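Local coordinates for deoxyhypusine hydroxylase (PDB 4D50), which hydroxylates the deoxyhypusine residue of the translation factor eIF5A at a diiron centre, completing the formation of hypusine, at residues A261-H266 / E279-M284. Numbering follows the deposited sequence.
Sequences AALQAH and EVALDM. With GAI (guanidine), chain F.
Leu-263 and Leu-282 face each other where helix 257-265 packs on helix 272-289. Between the segments the leucine and alanine contacts are apolar. CD2 of Leu-282 rests 4.0 Å from CB of Leu-263, so one branch of this leucine lies against the root of the other. The branch end of Leu-263 reaches past it, and its CD1 meets CB of Ala-281 at 3.8 Å. Both leucines are buried. In each, CG sits beside the backbone N (chi1 about -65°), and this sets the branches between the helices. Leu-263 also touches Ala-248 of helix 241-254 and Cys-278 of helix 272-289.

On the exposed side, Gln-264 bends at chi2 (59°). This brings its amide NE2 to 3.6 Å from CD1 of Leu-282, a van der Waals contact. The two side chains cross at about a right angle.

A bound guanidine adds a polar patch beside Leu-282. Its N1 donates to OD1 of Asp-283 over 2.7 Å. N3 gives weak, bent bonds to the same OD1 and to the backbone O of Glu-279. One carboxylate oxygen thus receives two N-H groups, the one from N3 weakly. The guanidine is probably the guanidinium cation, and its charge would then favour the bonds to the Asp-283 carboxylate. The guanidine carbon C lies 3.4 Å from CB of Leu-282.

The segment axes approach to 9.6 Å at 137°, a roughly antiparallel pairing. The side chain of Ala-281 lies about 12 Å from a bound iron(III) ion. Segment 261-266 belongs to the fifth HEAT-like repeat, and helix 272-289 follows it in the chain. Such layered packing of successive helices is typical of the HEAT-repeat alpha-solenoid.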
ATOM      1  N   ALA A 261       8.811 -18.666  -8.682  1.00 16.51           N
ATOM      2  CA  ALA A 261       8.233 -19.365  -9.836  1.00 17.76           C
ATOM      3  C   ALA A 261       6.873 -18.815 -10.231  1.00 17.47           C
ATOM      4  O   ALA A 261       6.584 -18.675 -11.417  1.00 17.72           O
ATOM      5  CB  ALA A 261       8.145 -20.871  -9.577  1.00 19.01           C
ATOM      6  N   ALA A 262       6.013 -18.487  -9.251  1.00 19.21           N
ATOM      7  CA  ALA A 262       4.685 -17.910  -9.576  1.00 15.42           C
ATOM      8  C   ALA A 262       4.782 -16.551 -10.239  1.00 14.05           C
ATOM      9  O   ALA A 262       4.025 -16.231 -11.138  1.00 11.29           O
ATOM     10  CB  ALA A 262       3.789 -17.842  -8.322  1.00 16.86           C
ATOM     11  N   LEU A 263       5.680 -15.712  -9.756  1.00 12.76           N
ATOM     12  CA  LEU A 263       5.881 -14.407 -10.344  1.00 11.93           C
ATOM     13  C   LEU A 263       6.392 -14.565 -11.814  1.00 12.54           C
ATOM     14  O   LEU A 263       5.988 -13.827 -12.691  1.00 11.76           O
ATOM     15  CB  LEU A 263       6.913 -13.628  -9.551  1.00 10.71           C
ATOM     16  CG  LEU A 263       6.484 -13.289  -8.117  1.00 10.60           C
ATOM     17  CD1 LEU A 263       7.623 -12.897  -7.213  1.00 11.02           C
ATOM     18  CD2 LEU A 263       5.489 -12.184  -8.271  1.00 11.51           C
ATOM     19  N   GLN A 264       7.320 -15.480 -12.054  1.00 13.19           N
ATOM     20  CA  GLN A 264       7.830 -15.637 -13.443  1.00 15.54           C
ATOM     21  C   GLN A 264       6.675 -16.075 -14.307  1.00 14.94           C
ATOM     22  O   GLN A 264       6.583 -15.692 -15.463  1.00 13.97           O
ATOM     23  CB  GLN A 264       8.968 -16.664 -13.502  1.00 15.76           C
ATOM     24  CG  GLN A 264       9.490 -17.057 -14.889  1.00 18.49           C
ATOM     25  CD  GLN A 264      10.013 -15.867 -15.628  1.00 19.40           C
ATOM     26  OE1 GLN A 264       9.990 -15.824 -16.875  1.00 23.83           O
ATOM     27  NE2 GLN A 264      10.501 -14.880 -14.894  1.00 17.35           N
ATOM     28  N   ALA A 265       5.818 -16.942 -13.779  1.00 16.76           N
ATOM     29  CA  ALA A 265       4.673 -17.428 -14.544  1.00 15.56           C
ATOM     30  C   ALA A 265       3.812 -16.301 -15.057  1.00 15.65           C
ATOM     31  O   ALA A 265       3.153 -16.431 -16.075  1.00 17.16           O
ATOM     32  CB  ALA A 265       3.828 -18.414 -13.724  1.00 15.03           C
ATOM     33  N   HIS A 266       3.767 -15.176 -14.338  1.00 13.30           N
ATOM     34  CA  HIS A 266       2.838 -14.094 -14.693  1.00 13.37           C
ATOM     35  C   HIS A 266       3.593 -12.887 -15.252  1.00 13.75           C
ATOM     36  O   HIS A 266       3.004 -11.839 -15.478  1.00 17.66           O
ATOM     37  CB  HIS A 266       1.948 -13.746 -13.445  1.00 12.83           C
ATOM     38  CG  HIS A 266       1.039 -14.861 -13.079  1.00 11.36           C
ATOM     39  ND1 HIS A 266      -0.169 -15.072 -13.701  1.00 12.96           N
ATOM     40  CD2 HIS A 266       1.237 -15.946 -12.283  1.00 11.42           C
ATOM     41  CE1 HIS A 266      -0.678 -16.224 -13.316  1.00 12.32           C
ATOM     42  NE2 HIS A 266       0.117 -16.747 -12.413  1.00 13.35           N
ATOM     43  N   GLU A 279       7.825  -8.106 -12.496  1.00 12.86           N
ATOM     44  CA  GLU A 279       9.109  -7.512 -12.868  1.00 14.11           C
ATOM     45  C   GLU A 279       9.941  -6.920 -11.759  1.00 14.39           C
ATOM     46  O   GLU A 279      11.089  -7.318 -11.541  1.00 14.57           O
ATOM     47  CB  GLU A 279       8.895  -6.445 -13.949  1.00 15.95           C
ATOM     48  CG  GLU A 279      10.201  -5.689 -14.344  1.00 16.73           C
ATOM     49  CD  GLU A 279       9.998  -4.551 -15.332  1.00 19.72           C
ATOM     50  OE1 GLU A 279       8.905  -4.387 -15.887  1.00 19.85           O
ATOM     51  OE2 GLU A 279      10.946  -3.767 -15.542  1.00 22.90           O
ATOM     52  N   VAL A 280       9.338  -6.003 -11.020  1.00 13.94           N
ATOM     53  CA  VAL A 280       9.964  -5.374  -9.906  1.00 14.05           C
ATOM     54  C   VAL A 280      10.333  -6.419  -8.840  1.00 13.46           C
ATOM     55  O   VAL A 280      11.456  -6.375  -8.318  1.00 12.66           O
ATOM     56  CB  VAL A 280       9.080  -4.225  -9.356  1.00 16.82           C
ATOM     57  CG1 VAL A 280       9.631  -3.662  -8.057  1.00 18.08           C
ATOM     58  CG2 VAL A 280       9.006  -3.122 -10.420  1.00 16.32           C
ATOM     59  N   ALA A 281       9.427  -7.359  -8.544  1.00 12.54           N
ATOM     60  CA  ALA A 281       9.671  -8.382  -7.505  1.00 13.78           C
ATOM     61  C   ALA A 281      10.864  -9.267  -7.904  1.00 14.84           C
ATOM     62  O   ALA A 281      11.791  -9.484  -7.074  1.00 16.99           O
ATOM     63  CB  ALA A 281       8.423  -9.227  -7.241  1.00 13.33           C
ATOM     64  N   LEU A 282      10.856  -9.703  -9.160  1.00 13.89           N
ATOM     65  CA  LEU A 282      11.960 -10.534  -9.661  1.00 15.51           C
ATOM     66  C   LEU A 282      13.251  -9.752  -9.700  1.00 15.76           C
ATOM     67  O   LEU A 282      14.278 -10.291  -9.337  1.00 14.89           O
ATOM     68  CB  LEU A 282      11.614 -11.129 -11.008  1.00 16.40           C
ATOM     69  CG  LEU A 282      10.470 -12.170 -10.978  1.00 16.12           C
ATOM     70  CD1 LEU A 282       9.908 -12.452 -12.348  1.00 18.02           C
ATOM     71  CD2 LEU A 282      10.817 -13.479 -10.253  1.00 16.98           C
ATOM     72  N   ASP A 283      13.214  -8.487 -10.150  1.00 15.79           N
ATOM     73  CA  ASP A 283      14.397  -7.644 -10.180  1.00 18.91           C
ATOM     74  C   ASP A 283      14.971  -7.425  -8.814  1.00 20.23           C
ATOM     75  O   ASP A 283      16.176  -7.401  -8.681  1.00 18.43           O
ATOM     76  CB  ASP A 283      14.167  -6.282 -10.862  1.00 20.80           C
ATOM     77  CG  ASP A 283      13.999  -6.383 -12.391  1.00 22.27           C
ATOM     78  OD1 ASP A 283      14.176  -7.436 -13.008  1.00 24.37           O
ATOM     79  OD2 ASP A 283      13.569  -5.382 -12.980  1.00 28.41           O
ATOM     80  N   MET A 284      14.131  -7.356  -7.785  1.00 19.65           N
ATOM     81  CA  MET A 284      14.672  -7.147  -6.437  1.00 24.06           C
ATOM     82  C   MET A 284      15.380  -8.396  -5.954  1.00 22.18           C
ATOM     83  O   MET A 284      16.389  -8.326  -5.273  1.00 19.87           O
ATOM     84  CB  MET A 284      13.593  -6.689  -5.467  1.00 30.46           C
ATOM     85  CG  MET A 284      12.965  -5.364  -5.899  1.00 34.37           C
ATOM     86  SD  MET A 284      14.086  -3.968  -6.008  1.00 51.99           S
ATOM     87  CE  MET A 284      13.098  -2.667  -6.797  1.00 50.98           C
TER
HETATM   88  C   GAI F 404      13.237 -10.199 -13.807  1.00 21.30           C
HETATM   89  N1  GAI F 404      14.282 -10.095 -13.091  1.00 19.97           N
HETATM   90  N2  GAI F 404      13.045 -11.324 -14.450  1.00 22.04           N
HETATM   91  N3  GAI F 404      12.309  -9.246 -13.909  1.00 21.45           N